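Local coordinates for protein 6-phosphogluconate dehydrogenase (Pseudomonas syringae, PDB 5U5G) that probably reduces (2-oxopropyl)phosphonate with NADPH in a late step of fosfomycin biosynthesis in pseudomonads, at residues A[11-16]-A[63-68]; A[190-195]-A[281-286]; A[207-212]-A[217-222]; A[244-249]-A[261-266]. All blocks are in the same frame, centred on the assembly; numbering follows the deposited sequence.

Contact 1 (A[11-16]-A[63-68]). With NAP (NADP nicotinamide-adenine-dinucleotide phosphate), chain E.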
# COMPACT_ATOMS: atom_id res chain seq x y z
N GLY A 11 10.04 -14.95 20.26
CA GLY A 11 9.71 -13.55 20.24
C GLY A 11 8.28 -13.37 19.81
O GLY A 11 7.47 -14.30 19.83
N ARG A 12 7.96 -12.14 19.39
CA ARG A 12 6.60 -11.81 18.99
C ARG A 12 6.10 -12.75 17.91
O ARG A 12 5.03 -13.35 18.04
CB ARG A 12 6.54 -10.35 18.52
CG ARG A 12 6.62 -9.31 19.65
CD ARG A 12 7.34 -8.07 19.11
NE ARG A 12 7.00 -6.83 19.82
CZ ARG A 12 7.85 -6.10 20.52
NH1 ARG A 12 9.13 -6.45 20.64
NH2 ARG A 12 7.42 -4.98 21.11
N MET A 13 6.85 -12.86 16.81
CA MET A 13 6.42 -13.70 15.70
C MET A 13 6.55 -15.18 16.04
O MET A 13 5.67 -15.98 15.70
CB MET A 13 7.24 -13.37 14.45
CG MET A 13 6.89 -14.23 13.22
SD MET A 13 5.19 -13.92 12.67
CE MET A 13 5.26 -12.17 12.49
N GLY A 14 7.64 -15.56 16.71
CA GLY A 14 7.83 -16.97 17.05
C GLY A 14 6.71 -17.52 17.92
O GLY A 14 6.14 -18.58 17.63
N GLN A 15 6.39 -16.81 19.01
CA GLN A 15 5.25 -17.18 19.85
C GLN A 15 3.97 -17.35 19.04
O GLN A 15 3.23 -18.32 19.23
CB GLN A 15 5.04 -16.11 20.93
CG GLN A 15 6.03 -16.18 22.10
CD GLN A 15 5.72 -15.13 23.17
OE1 GLN A 15 4.62 -15.12 23.74
NE2 GLN A 15 6.68 -14.22 23.43
N ALA A 16 3.69 -16.41 18.14
CA ALA A 16 2.43 -16.47 17.39
C ALA A 16 2.40 -17.67 16.45
O ALA A 16 1.39 -18.37 16.35
CB ALA A 16 2.21 -15.17 16.61
N PHE A 63 11.95 -25.17 13.39
CA PHE A 63 11.79 -23.80 12.94
C PHE A 63 12.68 -22.88 13.77
O PHE A 63 12.90 -23.11 14.96
CB PHE A 63 10.34 -23.32 13.05
CG PHE A 63 9.37 -24.06 12.16
CD1 PHE A 63 9.15 -23.64 10.85
CD2 PHE A 63 8.66 -25.15 12.64
CE1 PHE A 63 8.25 -24.31 10.03
CE2 PHE A 63 7.77 -25.84 11.83
CZ PHE A 63 7.56 -25.41 10.51
N VAL A 64 13.18 -21.83 13.12
CA VAL A 64 13.98 -20.79 13.76
C VAL A 64 13.32 -19.45 13.46
O VAL A 64 13.01 -19.16 12.29
CB VAL A 64 15.44 -20.79 13.25
CG1 VAL A 64 16.25 -19.64 13.89
CG2 VAL A 64 16.10 -22.12 13.51
N CYS A 65 13.10 -18.63 14.50
CA CYS A 65 12.50 -17.31 14.29
C CYS A 65 13.11 -16.35 15.31
O CYS A 65 12.56 -16.07 16.37
CB CYS A 65 10.98 -17.35 14.40
SG CYS A 65 10.23 -15.81 13.85
N THR A 66 14.29 -15.83 14.97
CA THR A 66 15.05 -14.95 15.84
C THR A 66 15.32 -13.65 15.10
O THR A 66 15.02 -13.52 13.92
CB THR A 66 16.38 -15.61 16.26
OG1 THR A 66 17.20 -15.81 15.10
CG2 THR A 66 16.12 -16.98 16.93
N ALA A 67 15.87 -12.68 15.82
CA ALA A 67 16.20 -11.38 15.24
C ALA A 67 17.68 -11.10 15.46
O ALA A 67 18.17 -11.21 16.59
CB ALA A 67 15.37 -10.25 15.87
N GLY A 68 18.38 -10.74 14.38
CA GLY A 68 19.74 -10.27 14.50
C GLY A 68 20.78 -11.33 14.13
O GLY A 68 20.54 -12.54 14.21
PA NAP E . 11.54 -10.19 18.85
O1A NAP E . 12.48 -9.08 19.16
O2A NAP E . 10.10 -10.13 19.30
O5B NAP E . 12.18 -11.63 19.37
C5B NAP E . 13.50 -11.70 18.88
C4B NAP E . 13.96 -13.16 19.08
O4B NAP E . 15.34 -13.33 18.74
C3B NAP E . 13.74 -13.58 20.57
O3B NAP E . 13.42 -14.94 20.62
C2B NAP E . 15.16 -13.40 21.13
O2B NAP E . 15.48 -14.19 22.17
C1B NAP E . 15.97 -13.90 19.87
N9A NAP E . 17.34 -13.43 19.98
C8A NAP E . 17.87 -12.16 19.66
N7A NAP E . 19.20 -12.07 19.92
C5A NAP E . 19.53 -13.33 20.44
C6A NAP E . 20.73 -13.89 20.91
N6A NAP E . 21.89 -13.15 20.90
N1A NAP E . 20.79 -15.16 21.38
C2A NAP E . 19.61 -15.85 21.36
N3A NAP E . 18.40 -15.47 20.95
C4A NAP E . 18.38 -14.19 20.48
O3 NAP E . 11.65 -10.13 17.21
PN NAP E . 10.35 -10.63 16.43
O1N NAP E . 9.84 -11.93 16.90
O2N NAP E . 9.45 -9.49 16.00
O5D NAP E . 11.03 -11.03 14.88
C5D NAP E . 11.66 -12.23 14.89
C4D NAP E . 12.02 -12.54 13.45
O4D NAP E . 10.82 -12.57 12.64
C3D NAP E . 12.93 -11.38 12.87
O3D NAP E . 13.88 -11.94 12.01
C2D NAP E . 11.95 -10.52 12.11
O2D NAP E . 12.52 -9.85 11.02
C1D NAP E . 10.98 -11.62 11.58
N1N NAP E . 9.67 -11.08 11.28
C2N NAP E . 8.90 -10.38 12.26
C3N NAP E . 7.63 -9.97 11.93
C7N NAP E . 6.80 -9.27 12.92
O7N NAP E . 5.64 -8.92 12.69
N7N NAP E . 7.30 -9.04 14.19
C4N NAP E . 7.01 -10.26 10.59
C5N NAP E . 7.90 -10.96 9.66
C6N NAP E . 9.14 -11.32 10.01
P2B NAP E . 14.98 -13.53 23.83
O1X NAP E . 13.51 -13.81 23.74
O2X NAP E . 15.80 -14.42 24.78
O3X NAP E . 15.43 -12.10 23.67
O HOH W 1 10.24 -14.68 17.29
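Met13 and Cys65 meet with CG of the methionine 3.7 Å from SG of the cysteine, where the start of helix 12-23 passes the end of strand 61-64. Direct contact is small because the cofactor and one water occupy the join. With chi1 at 179°, CG of Met13 stands anti to the backbone N and reaches SG, while bends further along carry the methyl the other way, to the C4N side of the nicotinamide: CE is 3.2 Å from C4N of NADP. The pyrophosphate lies at the head of the helix. Arg12 N gives an almost straight bond (178°) to O2A of NADP, at 2.9 Å. Met13 N donates to O1N of NADP at 3.1 Å. Gly11, at the N-cap, has no side chain, and its CA comes within 3.2 Å of O5B of the cofactor. The water accepts hydrogen bonds from Gly14 N (2.8 Å) and, weakly, Gly11 N, and donates to Cys65 O and to O1N of NADP, tying helix, strand and phosphate together. Beyond the strand, Thr66 O accepts from the nicotinamide ribose hydroxyl O3D of NADP (2.7 Å), and Ala67 N donates to its adenosine ribose oxygen O4B (3.0 Å). In the next shell, Ser97 OG bonds to Thr66 N, and Glu276 forms a salt bridge with NH1 of Arg12. Residues 11-16 belong to the glycine-rich turn and helix that follow strand 5-8 in a Rossmann fold, Gly11 and Gly14 fitting its GxGxxG pattern; strand 61-64 is the neighbouring strand. Backbone amides at a helix N terminus, the positive end of the helix dipole, would be expected to stabilise the phosphate charge.

Contact 2 (A[190-195]-A[281-286])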
# COMPACT_ATOMS: atom_id res chain seq x y z
N VAL A 190 0.51 11.16 6.37
CA VAL A 190 -0.77 11.56 5.82
C VAL A 190 -1.84 11.59 6.90
O VAL A 190 -2.64 12.54 6.99
CB VAL A 190 -1.13 10.63 4.64
CG1 VAL A 190 -2.61 10.63 4.36
CG2 VAL A 190 -0.33 11.08 3.41
N ILE A 191 -1.87 10.57 7.77
CA ILE A 191 -2.80 10.57 8.89
C ILE A 191 -2.55 11.77 9.79
O ILE A 191 -3.49 12.44 10.23
CB ILE A 191 -2.70 9.25 9.68
CG1 ILE A 191 -3.15 8.07 8.81
CG2 ILE A 191 -3.53 9.34 10.95
CD1 ILE A 191 -2.77 6.73 9.36
N SER A 192 -1.27 12.07 10.06
CA SER A 192 -0.95 13.17 10.97
C SER A 192 -1.42 14.50 10.41
O SER A 192 -2.02 15.32 11.13
CB SER A 192 0.56 13.21 11.24
OG SER A 192 0.96 12.02 11.88
N GLN A 193 -1.14 14.75 9.13
CA GLN A 193 -1.61 15.97 8.48
C GLN A 193 -3.12 16.07 8.54
O GLN A 193 -3.67 17.13 8.84
CB GLN A 193 -1.12 16.01 7.03
CG GLN A 193 0.37 16.20 6.94
CD GLN A 193 0.89 16.15 5.52
OE1 GLN A 193 0.60 17.05 4.71
NE2 GLN A 193 1.68 15.12 5.20
N GLY A 194 -3.82 14.95 8.29
CA GLY A 194 -5.27 14.95 8.35
C GLY A 194 -5.79 15.39 9.71
O GLY A 194 -6.73 16.18 9.80
N LEU A 195 -5.19 14.86 10.79
CA LEU A 195 -5.57 15.27 12.14
C LEU A 195 -5.33 16.76 12.36
O LEU A 195 -6.18 17.46 12.91
CB LEU A 195 -4.79 14.44 13.18
CG LEU A 195 -5.19 12.97 13.18
CD1 LEU A 195 -4.34 12.10 14.14
CD2 LEU A 195 -6.66 12.84 13.51
N GLN A 281 5.88 4.47 16.25
CA GLN A 281 6.21 5.65 17.06
C GLN A 281 6.73 6.82 16.23
O GLN A 281 6.96 7.90 16.79
CB GLN A 281 7.21 5.25 18.15
CG GLN A 281 6.51 4.80 19.45
CD GLN A 281 5.69 5.92 20.06
OE1 GLN A 281 6.25 6.90 20.55
NE2 GLN A 281 4.37 5.80 20.04
N TYR A 282 6.93 6.64 14.92
CA TYR A 282 7.09 7.79 14.05
C TYR A 282 5.98 8.82 14.28
O TYR A 282 6.22 10.03 14.14
CB TYR A 282 7.10 7.35 12.58
CG TYR A 282 7.44 8.45 11.57
CD1 TYR A 282 8.41 9.40 11.86
CD2 TYR A 282 6.83 8.48 10.32
CE1 TYR A 282 8.74 10.39 10.92
CE2 TYR A 282 7.15 9.47 9.38
CZ TYR A 282 8.11 10.40 9.68
OH TYR A 282 8.42 11.37 8.74
N PHE A 283 4.77 8.37 14.63
CA PHE A 283 3.67 9.27 14.97
C PHE A 283 4.10 10.30 16.00
O PHE A 283 3.91 11.50 15.82
CB PHE A 283 2.47 8.48 15.53
CG PHE A 283 1.43 8.12 14.51
CD1 PHE A 283 0.73 9.11 13.82
CD2 PHE A 283 1.12 6.79 14.26
CE1 PHE A 283 -0.24 8.76 12.88
CE2 PHE A 283 0.15 6.43 13.35
CZ PHE A 283 -0.53 7.42 12.65
N SER A 284 4.70 9.84 17.10
CA SER A 284 5.05 10.78 18.16
C SER A 284 6.29 11.59 17.81
O SER A 284 6.37 12.77 18.16
CB SER A 284 5.23 10.04 19.49
OG SER A 284 6.32 9.14 19.40
N VAL A 285 7.25 10.99 17.10
CA VAL A 285 8.42 11.75 16.66
C VAL A 285 8.00 12.85 15.71
O VAL A 285 8.49 13.99 15.79
CB VAL A 285 9.46 10.81 16.02
CG1 VAL A 285 10.53 11.62 15.30
CG2 VAL A 285 10.08 9.90 17.06
N LEU A 286 7.08 12.54 14.80
CA LEU A 286 6.61 13.52 13.84
C LEU A 286 6.16 14.80 14.53
O LEU A 286 6.58 15.90 14.18
CB LEU A 286 5.48 12.92 13.00
CG LEU A 286 5.28 13.38 11.57
CD1 LEU A 286 6.59 13.72 10.89
CD2 LEU A 286 4.58 12.25 10.85
O HOH W 2 2.00 12.83 14.50
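The Phe283 ring receives the CG2 methyl of Ile191 at its edge, near the ring plane, with CG2 3.9 Å from CE1. Water 2 also lies at the edge, in plane, while the hydroxyl of Ser192 comes in obliquely, its OG 3.5 Å from CD1. Next to Phe283, the Tyr282 ring carries CD2 of Leu286 on one face, offset toward the rim; the same methyl turns to the opposing helix and lies 3.8 Å from Ser192 OG. Ile191 passes the ring at a slant, its CD1 4.0 Å from Phe283 CZ. These contacts join the C-terminal helix 282-287 to the long helix 168-196 in the all-helical domain of this dehydrogenase family. The two short segments cross at -50°, their axes 10.7 Å apart at closest approach. The Phe283 ring, the Ser192 and Leu286 side chains and a water bridge this separation. Ser192, with chi1 at -63°, has OG anti to its carbonyl carbon, a placement from which it bonds back to Ile188 O one turn earlier. The oxygen also accepts from water 2, at 2.9 Å, and that water donates again to Phe283 O at 2.7 Å, so the polar edge of the interface is bridged. Ile191 is flanked by Leu201 and Leu222, and Ala225 touches Phe283. On the Leu286 side the packing continues into the second subunit, whose Ser255 meets Leu286 and whose Pro257 meets Tyr282.

Contact 3 (A[207-212]-A[217-222]). With 7VD ((2-oxopropyl)phosphonic acid), chain I; 7VD ((2-oxopropyl)phosphonic acid), chain F.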
# COMPACT_ATOMS: atom_id res chain seq x y z
N VAL A 207 -11.69 6.40 3.95
CA VAL A 207 -11.14 6.76 2.64
C VAL A 207 -9.84 6.01 2.38
O VAL A 207 -9.62 5.50 1.27
CB VAL A 207 -10.95 8.29 2.56
CG1 VAL A 207 -10.19 8.69 1.29
CG2 VAL A 207 -12.31 9.00 2.62
N PHE A 208 -8.95 5.92 3.37
CA PHE A 208 -7.64 5.33 3.14
C PHE A 208 -7.68 3.81 3.09
O PHE A 208 -6.64 3.19 2.81
CB PHE A 208 -6.63 5.80 4.20
CG PHE A 208 -6.47 7.30 4.30
CD1 PHE A 208 -6.94 8.15 3.29
CD2 PHE A 208 -5.84 7.87 5.41
CE1 PHE A 208 -6.79 9.53 3.40
CE2 PHE A 208 -5.69 9.24 5.53
CZ PHE A 208 -6.16 10.08 4.52
N THR A 209 -8.82 3.18 3.36
CA THR A 209 -8.98 1.76 3.11
C THR A 209 -9.76 1.47 1.84
O THR A 209 -9.66 0.36 1.30
CB THR A 209 -9.67 1.04 4.28
OG1 THR A 209 -10.99 1.57 4.46
CG2 THR A 209 -8.87 1.19 5.56
N SER A 210 -10.54 2.43 1.33
CA SER A 210 -11.33 2.18 0.13
C SER A 210 -10.71 2.77 -1.13
O SER A 210 -10.91 2.21 -2.21
CB SER A 210 -12.75 2.74 0.29
OG SER A 210 -12.69 4.13 0.51
N CYS A 211 -9.99 3.88 -1.03
CA CYS A 211 -9.39 4.54 -2.17
C CYS A 211 -7.96 4.04 -2.37
O CYS A 211 -7.42 3.29 -1.56
CB CYS A 211 -9.43 6.05 -1.99
SG CYS A 211 -11.16 6.68 -1.95
N ARG A 212 -7.34 4.47 -3.46
CA ARG A 212 -6.11 3.80 -3.89
C ARG A 212 -4.87 4.24 -3.13
O ARG A 212 -3.78 3.75 -3.44
CB ARG A 212 -5.91 4.00 -5.38
CG ARG A 212 -6.91 3.25 -6.20
CD ARG A 212 -6.74 3.66 -7.64
NE ARG A 212 -6.25 2.58 -8.44
CZ ARG A 212 -5.69 2.71 -9.64
NH1 ARG A 212 -5.53 3.90 -10.22
NH2 ARG A 212 -5.29 1.61 -10.25
N TYR A 217 0.34 -1.50 5.01
CA TYR A 217 0.88 -0.76 6.14
C TYR A 217 0.13 0.53 6.44
O TYR A 217 0.27 1.05 7.56
CB TYR A 217 2.38 -0.48 5.95
CG TYR A 217 3.14 -1.51 6.74
CD1 TYR A 217 3.30 -2.81 6.26
CD2 TYR A 217 3.62 -1.22 8.03
CE1 TYR A 217 3.96 -3.79 7.01
CE2 TYR A 217 4.29 -2.19 8.79
CZ TYR A 217 4.45 -3.48 8.27
OH TYR A 217 5.11 -4.45 9.01
N MET A 218 -0.66 1.06 5.50
CA MET A 218 -1.67 2.05 5.88
C MET A 218 -2.66 1.46 6.88
O MET A 218 -3.02 2.11 7.87
CB MET A 218 -2.41 2.55 4.63
CG MET A 218 -3.65 3.41 4.93
SD MET A 218 -3.39 5.00 5.77
CE MET A 218 -2.77 6.01 4.41
N ASP A 219 -3.10 0.21 6.65
CA ASP A 219 -3.92 -0.49 7.64
C ASP A 219 -3.23 -0.54 8.99
O ASP A 219 -3.85 -0.27 10.03
CB ASP A 219 -4.25 -1.91 7.16
CG ASP A 219 -5.18 -1.92 5.95
OD1 ASP A 219 -5.78 -0.87 5.62
OD2 ASP A 219 -5.29 -2.99 5.31
N VAL A 220 -1.94 -0.89 9.01
CA VAL A 220 -1.20 -0.93 10.27
C VAL A 220 -1.24 0.43 10.95
O VAL A 220 -1.52 0.54 12.14
CB VAL A 220 0.25 -1.39 10.02
CG1 VAL A 220 1.07 -1.23 11.30
CG2 VAL A 220 0.27 -2.83 9.55
N ALA A 221 -0.96 1.50 10.19
CA ALA A 221 -0.89 2.83 10.77
C ALA A 221 -2.25 3.29 11.28
O ALA A 221 -2.34 3.91 12.35
CB ALA A 221 -0.34 3.81 9.74
N LEU A 222 -3.31 2.98 10.52
CA LEU A 222 -4.67 3.31 10.96
C LEU A 222 -5.07 2.51 12.18
O LEU A 222 -5.68 3.05 13.11
CB LEU A 222 -5.66 3.04 9.83
CG LEU A 222 -5.62 3.96 8.62
CD1 LEU A 222 -6.39 3.28 7.50
CD2 LEU A 222 -6.24 5.28 8.99
P1 7VD I . -6.69 7.16 -8.40
C1 7VD I . -6.04 8.38 -9.58
O2 7VD I . -6.95 7.76 -7.02
O3 7VD I . -5.57 6.16 -8.38
O4 7VD I . -7.93 6.49 -8.92
C6 7VD I . -5.90 9.84 -9.19
O7 7VD I . -6.71 10.43 -8.47
C8 7VD I . -4.70 10.55 -9.78
P1 7VD F . 5.64 -7.95 8.18
C1 7VD F . 6.73 -7.40 9.53
O2 7VD F . 6.35 -8.15 6.86
O3 7VD F . 4.88 -9.20 8.55
O4 7VD F . 4.70 -6.78 8.11
C6 7VD F . 8.21 -7.44 9.26
O7 7VD F . 8.71 -8.33 8.58
C8 7VD F . 9.01 -6.32 9.88
O HOH W 3 -5.09 0.93 3.54
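Phe208 and Met218 form a Met-aromatic contact between the consecutive helices 201-210 and 216-226, in the helical domain that follows the Rossmann domain of this dehydrogenase. The sulfur SD stands 4.9 Å from the centroid of the Phe208 ring in an oblique position, and it is also 3.7 Å from CB of that residue. With CG anti to the backbone N (chi1 170°), the Met218 chain leaves its helix toward the phenylalanine and then bends twice, so that CE comes up beside CD2. Leu222, one turn on, adds its CD1 methyl, 3.8 Å from CG2 of Thr209. The hydroxyl of Thr209 turns back to Ala205 O, which leaves its methyl to meet Asp219 OD1 at 3.7 Å. A water stands 2.8 Å from both Phe208 O and Asp219 OD1 and bridges the rim. Val190 of helix 168-196 also packs on Phe208. The two segments reach different (2-oxopropyl)phosphonate pockets: Arg212 reaches the ligand bound in the second subunit, though the position of the oxygen it meets is doubtful, whereas Tyr217 binds the one in its own subunit, OH donating to O4 of that ligand at 2.5 Å, in the ring plane.

Contact 4 (A[244-249]-A[261-266])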
# COMPACT_ATOMS: atom_id res chain seq x y z
N GLU A 244 18.61 -1.80 7.59
CA GLU A 244 20.05 -1.90 7.47
C GLU A 244 20.45 -3.00 6.49
O GLU A 244 21.41 -2.84 5.73
CB GLU A 244 20.66 -2.15 8.86
CG GLU A 244 22.17 -2.30 8.88
CD GLU A 244 22.89 -1.05 8.42
OE1 GLU A 244 22.29 0.06 8.50
OE2 GLU A 244 24.05 -1.17 7.99
N LEU A 245 19.73 -4.12 6.47
CA LEU A 245 19.98 -5.11 5.42
C LEU A 245 19.78 -4.50 4.04
O LEU A 245 20.59 -4.72 3.13
CB LEU A 245 19.10 -6.33 5.62
CG LEU A 245 19.33 -7.12 6.90
CD1 LEU A 245 18.25 -8.18 7.07
CD2 LEU A 245 20.71 -7.76 6.91
N ALA A 246 18.74 -3.67 3.88
CA ALA A 246 18.48 -3.01 2.60
C ALA A 246 19.55 -1.97 2.29
O ALA A 246 19.98 -1.83 1.14
CB ALA A 246 17.10 -2.37 2.61
N ARG A 247 19.96 -1.20 3.30
CA ARG A 247 20.99 -0.18 3.11
C ARG A 247 22.27 -0.79 2.58
O ARG A 247 22.92 -0.22 1.70
CB ARG A 247 21.27 0.56 4.41
CG ARG A 247 22.18 1.77 4.21
CD ARG A 247 22.73 2.32 5.53
NE ARG A 247 23.65 1.38 6.17
CZ ARG A 247 24.92 1.20 5.79
NH1 ARG A 247 25.41 1.89 4.77
NH2 ARG A 247 25.68 0.32 6.43
N ARG A 248 22.66 -1.96 3.10
CA ARG A 248 23.89 -2.59 2.67
C ARG A 248 23.82 -3.10 1.24
O ARG A 248 24.85 -3.45 0.67
CB ARG A 248 24.23 -3.73 3.61
CG ARG A 248 24.40 -3.34 5.06
CD ARG A 248 24.89 -4.55 5.82
NE ARG A 248 26.04 -5.16 5.15
CZ ARG A 248 25.96 -6.31 4.48
NH1 ARG A 248 24.78 -6.90 4.39
NH2 ARG A 248 27.01 -6.85 3.86
N ARG A 249 22.63 -3.14 0.64
CA ARG A 249 22.48 -3.59 -0.73
C ARG A 249 22.25 -2.44 -1.70
O ARG A 249 22.04 -2.68 -2.90
CB ARG A 249 21.35 -4.62 -0.82
CG ARG A 249 21.56 -5.77 0.15
CD ARG A 249 20.55 -6.90 -0.03
NE ARG A 249 20.49 -7.36 -1.41
CZ ARG A 249 21.32 -8.25 -1.94
NH1 ARG A 249 22.29 -8.79 -1.21
NH2 ARG A 249 21.19 -8.61 -3.22
N LEU A 261 15.65 7.71 2.56
CA LEU A 261 14.88 8.44 3.58
C LEU A 261 14.25 7.49 4.59
O LEU A 261 14.25 7.77 5.79
CB LEU A 261 13.81 9.31 2.92
CG LEU A 261 13.01 10.22 3.86
CD1 LEU A 261 13.91 11.19 4.64
CD2 LEU A 261 11.98 10.99 3.03
N ALA A 262 13.74 6.35 4.12
CA ALA A 262 13.15 5.37 5.03
C ALA A 262 14.19 4.81 6.01
O ALA A 262 13.90 4.62 7.19
CB ALA A 262 12.49 4.24 4.24
N MET A 263 15.41 4.56 5.53
CA MET A 263 16.46 4.08 6.42
C MET A 263 16.81 5.11 7.49
O MET A 263 16.85 4.80 8.68
CB MET A 263 17.71 3.71 5.60
CG MET A 263 17.40 2.71 4.52
SD MET A 263 18.64 2.62 3.22
CE MET A 263 17.85 1.42 2.15
N THR A 264 17.05 6.37 7.08
CA THR A 264 17.40 7.39 8.06
C THR A 264 16.24 7.68 9.00
O THR A 264 16.44 7.84 10.21
CB THR A 264 17.86 8.67 7.37
OG1 THR A 264 16.79 9.19 6.57
CG2 THR A 264 19.05 8.39 6.47
N THR A 265 15.00 7.74 8.48
CA THR A 265 13.86 8.11 9.30
C THR A 265 13.66 7.13 10.45
O THR A 265 13.48 7.53 11.61
CB THR A 265 12.57 8.19 8.46
OG1 THR A 265 12.70 9.20 7.45
CG2 THR A 265 11.39 8.54 9.35
N PHE A 266 13.66 5.83 10.15
CA PHE A 266 13.38 4.87 11.22
C PHE A 266 14.57 4.71 12.15
O PHE A 266 14.39 4.38 13.33
CB PHE A 266 12.91 3.54 10.63
CG PHE A 266 11.47 3.58 10.15
CD1 PHE A 266 10.42 3.45 11.07
CD2 PHE A 266 11.17 3.79 8.81
CE1 PHE A 266 9.09 3.50 10.65
CE2 PHE A 266 9.84 3.83 8.37
CZ PHE A 266 8.79 3.70 9.29
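Met263 leaves its helix with chi1 at -55°, CG anti to the carbonyl carbon, and runs extended from there, so that its sulfur and methyl land on the backbone of Ala246 and Arg247. The arginine has CG anti to its own backbone N, and a turn at chi3 (67°) then swings the guanidinium away from the methionine. What meets Met263 is therefore the aliphatic base of Arg247: CB touches SD at 3.5 Å, the two side chains passing at a slant. The methyl CE reaches the backbone, 3.6 Å from Arg247 N, and lies 3.9 Å from Ala246 CB. At the far end, the guanidinium grips Glu244, three residues earlier, side-on. NE donates to OE1 at 3.0 Å and an angle of 167°, in the guanidinium plane, and NH2 meets the syn lone pair of OE2 at 2.7 Å. This paired salt bridge restrains the rotation of the arginine head and holds its charge on the outer side of the helix. On the partner helix, Leu261 O accepts from three donors: Thr265 N, as in any alpha helix, Thr264 OG1 at 3.0 Å and Thr265 OG1 at 2.7 Å. Leu243 and Leu250 also touch Met263, Ile174 of helix 168-196 backs Ala246, and Phe258 of the second subunit lies against Leu261, Ala262 and Thr265. A methionine whose sulfur and methyl rest on helix 236-247 thus joins it to helix 257-273, two of the helices of the all-alpha C-terminal domain in this dehydrogenase family.

Overall arrangement
From the N terminus, contact 1 closes first, bringing helix 12-23 against the end of strand 61-64 across 46 intervening residues, within the nucleotide-binding domain. The chain then passes into helix 168-196, where contact 2 opens; it closes only at helix 282-287, near the C terminus. Contacts 3 and 4 are nested within that long loop, one after the other, contact 3 joining helices 201-210 and 216-226 and contact 4 helices 236-247 and 257-273; none of the four cross. Contact 2 touches contact 3 through Val190 and Phe208, and contact 4 through Tyr282 and Thr265. Contact 1 stays apart, its centre about 22 to 29 Å from the centres of the others, whereas contacts 2, 3 and 4 all reach the second subunit.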